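Local coordinates for periplasmic binding protein/LacI transcriptional regulator (Alkaliphilus metalliredigens, PDB 3CTP) that binds beta-D-xylulofuranose between the two lobes of its sugar-binding region and probably acts as a LacI-type transcriptional repressor, at residues I152-F164 against L189-K201. Numbering follows the deposited sequence.
With XLF (beta-D-xylulofuranose), chain C.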
loop_
_atom_site.group_PDB
_atom_site.type_symbol
_atom_site.label_atom_id
_atom_site.label_comp_id
_atom_site.label_asym_id
_atom_site.label_seq_id
_atom_site.Cartn_x
_atom_site.Cartn_y
_atom_site.Cartn_z
ATOM N N ILE A 152 -1.963 -22.313 2.401
ATOM C CA ILE A 152 -0.957 -22.056 1.383
ATOM C C ILE A 152 0.035 -21.056 1.992
ATOM O O ILE A 152 -0.369 -20.084 2.633
ATOM C CB ILE A 152 -1.611 -21.396 0.121
ATOM C CG1 ILE A 152 -2.704 -22.289 -0.508
ATOM C CG2 ILE A 152 -0.556 -21.074 -0.944
ATOM C CD1 ILE A 152 -4.172 -22.071 0.082
ATOM N N SER A 153 1.318 -21.265 1.772
ATOM C CA SER A 153 2.305 -20.357 2.329
ATOM C C SER A 153 3.566 -20.385 1.514
ATOM O O SER A 153 3.720 -21.276 0.685
ATOM C CB SER A 153 2.597 -20.800 3.754
ATOM O OG SER A 153 3.467 -19.881 4.393
ATOM N N SER A 154 4.464 -19.412 1.711
ATOM C CA SER A 154 5.814 -19.563 1.185
ATOM C C SER A 154 6.622 -20.449 2.131
ATOM O O SER A 154 6.184 -20.729 3.238
ATOM C CB SER A 154 6.522 -18.216 1.049
ATOM O OG SER A 154 5.876 -17.381 0.077
ATOM N N ASP A 155 7.810 -20.863 1.697
ATOM C CA ASP A 155 8.687 -21.689 2.528
ATOM C C ASP A 155 9.431 -20.817 3.523
ATOM O O ASP A 155 10.613 -20.504 3.383
ATOM C CB ASP A 155 9.648 -22.470 1.614
ATOM C CG ASP A 155 10.457 -23.491 2.353
ATOM O OD1 ASP A 155 10.335 -23.608 3.600
ATOM O OD2 ASP A 155 11.257 -24.148 1.646
ATOM N N ASN A 156 8.707 -20.408 4.547
ATOM C CA ASN A 156 9.261 -19.423 5.473
ATOM C C ASN A 156 10.405 -19.945 6.339
ATOM O O ASN A 156 11.333 -19.193 6.680
ATOM C CB ASN A 156 8.101 -18.894 6.310
ATOM C CG ASN A 156 7.221 -17.975 5.485
ATOM O OD1 ASN A 156 7.721 -17.009 4.899
ATOM N ND2 ASN A 156 5.921 -18.311 5.377
ATOM N N TYR A 157 10.368 -21.229 6.670
ATOM C CA TYR A 157 11.441 -21.790 7.466
ATOM C C TYR A 157 12.750 -21.732 6.681
ATOM O O TYR A 157 13.777 -21.223 7.162
ATOM C CB TYR A 157 11.128 -23.244 7.871
ATOM C CG TYR A 157 12.304 -23.844 8.594
ATOM C CD1 TYR A 157 12.482 -23.654 9.967
ATOM C CD2 TYR A 157 13.282 -24.542 7.893
ATOM C CE1 TYR A 157 13.588 -24.174 10.627
ATOM C CE2 TYR A 157 14.392 -25.043 8.538
ATOM C CZ TYR A 157 14.540 -24.859 9.903
ATOM O OH TYR A 157 15.678 -25.343 10.529
ATOM N N ASN A 158 12.732 -22.245 5.489
ATOM C CA ASN A 158 13.945 -22.245 4.691
ATOM C C ASN A 158 14.386 -20.835 4.287
ATOM O O ASN A 158 15.542 -20.576 4.232
ATOM C CB ASN A 158 13.832 -23.137 3.467
ATOM C CG ASN A 158 13.952 -24.612 3.800
ATOM O OD1 ASN A 158 14.682 -25.006 4.649
ATOM N ND2 ASN A 158 13.229 -25.396 3.081
ATOM N N GLY A 159 13.423 -19.939 4.094
ATOM C CA GLY A 159 13.781 -18.536 3.829
ATOM C C GLY A 159 14.521 -17.927 4.992
ATOM O O GLY A 159 15.475 -17.179 4.777
ATOM N N GLY A 160 14.127 -18.258 6.228
ATOM C CA GLY A 160 14.891 -17.734 7.378
ATOM C C GLY A 160 16.293 -18.322 7.423
ATOM O O GLY A 160 17.263 -17.606 7.737
ATOM N N ARG A 161 16.427 -19.617 7.133
ATOM C CA ARG A 161 17.785 -20.198 7.050
ATOM C C ARG A 161 18.613 -19.503 5.973
ATOM O O ARG A 161 19.805 -19.214 6.183
ATOM C CB ARG A 161 17.713 -21.693 6.778
ATOM C CG ARG A 161 19.120 -22.294 6.678
ATOM C CD ARG A 161 19.966 -21.980 7.934
ATOM N NE ARG A 161 21.286 -22.637 7.899
ATOM C CZ ARG A 161 21.513 -23.867 8.362
ATOM N NH1 ARG A 161 20.507 -24.589 8.875
ATOM N NH2 ARG A 161 22.744 -24.385 8.311
ATOM N N MET A 162 17.998 -19.251 4.812
ATOM C CA MET A 162 18.749 -18.621 3.695
ATOM C C MET A 162 19.231 -17.249 4.130
ATOM O O MET A 162 20.325 -16.790 3.760
ATOM C CB MET A 162 17.886 -18.412 2.425
ATOM C CG MET A 162 17.530 -19.630 1.616
ATOM S SD MET A 162 16.416 -19.163 0.227
ATOM C CE MET A 162 15.669 -20.767 0.054
ATOM N N ALA A 163 18.377 -16.531 4.844
ATOM C CA ALA A 163 18.772 -15.197 5.294
ATOM C C ALA A 163 19.953 -15.271 6.229
ATOM O O ALA A 163 20.884 -14.472 6.115
ATOM C CB ALA A 163 17.590 -14.485 5.973
ATOM N N PHE A 164 19.950 -16.249 7.141
ATOM C CA PHE A 164 21.116 -16.351 8.022
ATOM C C PHE A 164 22.365 -16.688 7.215
ATOM O O PHE A 164 23.435 -16.097 7.412
ATOM C CB PHE A 164 20.945 -17.465 9.067
ATOM C CG PHE A 164 22.169 -17.626 9.896
ATOM C CD1 PHE A 164 22.377 -16.795 10.968
ATOM C CD2 PHE A 164 23.173 -18.524 9.526
ATOM C CE1 PHE A 164 23.549 -16.882 11.726
ATOM C CE2 PHE A 164 24.356 -18.612 10.290
ATOM C CZ PHE A 164 24.532 -17.799 11.368
ATOM N N LEU A 189 8.262 -19.141 11.783
ATOM C CA LEU A 189 9.107 -20.079 11.030
ATOM C C LEU A 189 10.372 -19.383 10.526
ATOM O O LEU A 189 11.458 -19.986 10.518
ATOM C CB LEU A 189 8.301 -20.686 9.879
ATOM C CG LEU A 189 7.299 -21.751 10.311
ATOM C CD1 LEU A 189 6.397 -22.103 9.131
ATOM C CD2 LEU A 189 8.049 -22.975 10.837
ATOM N N ARG A 190 10.262 -18.119 10.084
ATOM C CA ARG A 190 11.482 -17.415 9.676
ATOM C C ARG A 190 12.474 -17.304 10.829
ATOM O O ARG A 190 13.676 -17.489 10.663
ATOM C CB ARG A 190 11.176 -15.996 9.138
ATOM C CG ARG A 190 10.353 -16.052 7.865
ATOM C CD ARG A 190 9.798 -14.679 7.474
ATOM N NE ARG A 190 8.755 -14.875 6.464
ATOM C CZ ARG A 190 7.902 -13.939 6.060
ATOM N NH1 ARG A 190 7.963 -12.702 6.555
ATOM N NH2 ARG A 190 6.975 -14.263 5.164
ATOM N N TYR A 191 11.953 -16.995 12.014
ATOM C CA TYR A 191 12.784 -16.914 13.208
ATOM C C TYR A 191 13.462 -18.250 13.487
ATOM O O TYR A 191 14.667 -18.304 13.740
ATOM C CB TYR A 191 11.878 -16.484 14.376
ATOM C CG TYR A 191 12.322 -16.910 15.738
ATOM C CD1 TYR A 191 13.299 -16.216 16.414
ATOM C CD2 TYR A 191 11.715 -17.971 16.369
ATOM C CE1 TYR A 191 13.706 -16.608 17.694
ATOM C CE2 TYR A 191 12.097 -18.365 17.639
ATOM C CZ TYR A 191 13.095 -17.684 18.277
ATOM O OH TYR A 191 13.464 -18.067 19.554
ATOM N N LYS A 192 12.686 -19.323 13.403
ATOM C CA LYS A 192 13.231 -20.643 13.719
ATOM C C LYS A 192 14.304 -21.043 12.695
ATOM O O LYS A 192 15.345 -21.618 13.059
ATOM C CB LYS A 192 12.095 -21.659 13.719
ATOM C CG LYS A 192 12.529 -23.009 14.300
ATOM C CD LYS A 192 13.214 -22.806 15.640
ATOM C CE LYS A 192 13.857 -24.094 16.143
ATOM N NZ LYS A 192 14.692 -23.863 17.350
ATOM N N GLY A 193 14.078 -20.743 11.419
ATOM C CA GLY A 193 15.085 -21.135 10.411
ATOM C C GLY A 193 16.355 -20.336 10.619
ATOM O O GLY A 193 17.473 -20.852 10.472
ATOM N N PHE A 194 16.192 -19.056 10.950
ATOM C CA PHE A 194 17.358 -18.186 11.159
ATOM C C PHE A 194 18.155 -18.669 12.369
ATOM O O PHE A 194 19.389 -18.791 12.314
ATOM C CB PHE A 194 16.840 -16.758 11.381
ATOM C CG PHE A 194 17.904 -15.699 11.278
ATOM C CD1 PHE A 194 18.294 -15.206 10.046
ATOM C CD2 PHE A 194 18.449 -15.160 12.425
ATOM C CE1 PHE A 194 19.256 -14.181 9.947
ATOM C CE2 PHE A 194 19.395 -14.152 12.356
ATOM C CZ PHE A 194 19.813 -13.663 11.112
ATOM N N LEU A 195 17.441 -18.954 13.459
ATOM C CA LEU A 195 18.080 -19.406 14.693
ATOM C C LEU A 195 18.753 -20.759 14.488
ATOM O O LEU A 195 19.890 -20.962 14.942
ATOM C CB LEU A 195 17.033 -19.471 15.805
ATOM C CG LEU A 195 17.528 -19.998 17.146
ATOM C CD1 LEU A 195 18.715 -19.181 17.696
ATOM C CD2 LEU A 195 16.330 -20.025 18.112
ATOM N N ASP A 196 18.084 -21.674 13.782
ATOM C CA ASP A 196 18.715 -22.982 13.538
ATOM C C ASP A 196 20.026 -22.787 12.761
ATOM O O ASP A 196 21.004 -23.503 12.982
ATOM C CB ASP A 196 17.797 -23.942 12.765
ATOM C CG ASP A 196 16.647 -24.450 13.601
ATOM O OD1 ASP A 196 16.679 -24.245 14.839
ATOM O OD2 ASP A 196 15.698 -25.043 13.008
ATOM N N GLY A 197 20.035 -21.849 11.817
ATOM C CA GLY A 197 21.287 -21.546 11.108
ATOM C C GLY A 197 22.386 -21.067 12.044
ATOM O O GLY A 197 23.543 -21.513 11.960
ATOM N N ALA A 198 22.037 -20.151 12.949
ATOM C CA ALA A 198 23.004 -19.638 13.909
ATOM C C ALA A 198 23.522 -20.756 14.812
ATOM O O ALA A 198 24.722 -20.809 15.104
ATOM C CB ALA A 198 22.377 -18.518 14.759
ATOM N N ARG A 199 22.634 -21.653 15.232
ATOM C CA ARG A 199 23.058 -22.733 16.131
ATOM C C ARG A 199 24.058 -23.642 15.435
ATOM O O ARG A 199 25.005 -24.160 16.073
ATOM C CB ARG A 199 21.846 -23.543 16.588
ATOM C CG ARG A 199 20.890 -22.765 17.478
ATOM C CD ARG A 199 21.257 -22.915 18.936
ATOM N NE ARG A 199 20.485 -22.024 19.809
ATOM C CZ ARG A 199 19.280 -22.304 20.290
ATOM N NH1 ARG A 199 18.687 -23.457 19.979
ATOM N NH2 ARG A 199 18.674 -21.438 21.103
ATOM N N ALA A 200 23.870 -23.842 14.133
ATOM C CA ALA A 200 24.791 -24.701 13.363
ATOM C C ALA A 200 26.186 -24.098 13.312
ATOM O O ALA A 200 27.173 -24.826 13.201
ATOM C CB ALA A 200 24.263 -24.935 11.964
ATOM N N LYS A 201 26.277 -22.778 13.425
ATOM C CA LYS A 201 27.587 -22.099 13.414
ATOM C C LYS A 201 28.046 -21.709 14.830
ATOM O O LYS A 201 29.006 -20.958 15.002
ATOM C CB LYS A 201 27.533 -20.850 12.526
ATOM C CG LYS A 201 27.229 -21.155 11.075
ATOM C CD LYS A 201 28.281 -22.077 10.442
ATOM C CE LYS A 201 28.110 -22.217 8.928
ATOM N NZ LYS A 201 26.864 -22.954 8.501
HETATM O O4 XLF C . 3.150 -12.812 7.840
HETATM C C4 XLF C . 4.314 -12.466 7.086
HETATM C C5 XLF C . 4.899 -11.204 7.702
HETATM O O5 XLF C . 4.629 -10.149 6.773
HETATM C C3 XLF C . 3.939 -12.060 5.670
HETATM O O3 XLF C . 4.326 -13.054 4.712
HETATM C C2 XLF C . 4.727 -10.790 5.504
HETATM O O2 XLF C . 6.113 -11.077 5.227
HETATM C C1 XLF C . 4.147 -9.872 4.447
HETATM O O1 XLF C . 4.881 -8.638 4.438
HETATM O O HOH W 1 17.773 -23.611 9.471
#
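With CG anti to the carbonyl carbon (chi1 -64°) and its chain extended to NE, Arg190 runs past Asn156 to the sugar. Its NE lies 2.8 Å and its NH2 2.9 Å from Asn156 OD1, a side-on grip on one oxygen that lies in the guanidinium plane, while both donors approach OD1 from one face of the amide. The grip helps to fix the guanidinium's rotation, and Phe266 adds a cation-pi contact; Arg190 NH1 bonds O2 of the xylulofuranose at 2.8 Å, and NH2 also bonds its O3. Were Arg190 an alanine, Asn156 OD1 would lose both donors and the sugar would probably be held less firmly. Farther along this helix pair in one lobe, Tyr157 lays its ring over Gly193 CA, a CH-pi contact, and its OH donates a very short bond to Asp196 OD2 (2.5 Å); a water links that hydroxyl to Gly193 O and Arg161 NH1, while Arg161 NE forms a salt bridge with Asp165. Gly160 and Gly193 let the axes of segments 156-164 and 189-200 come within 6.4 Å, their backbones joined by CA-H...O contacts such as Gly160 CA to Arg190 O. Beyond, Phe164 turns its edge to the face of Phe194. Asn156 is a second-shell residue that probably holds a sugar-binding arginine in its bonding orientation.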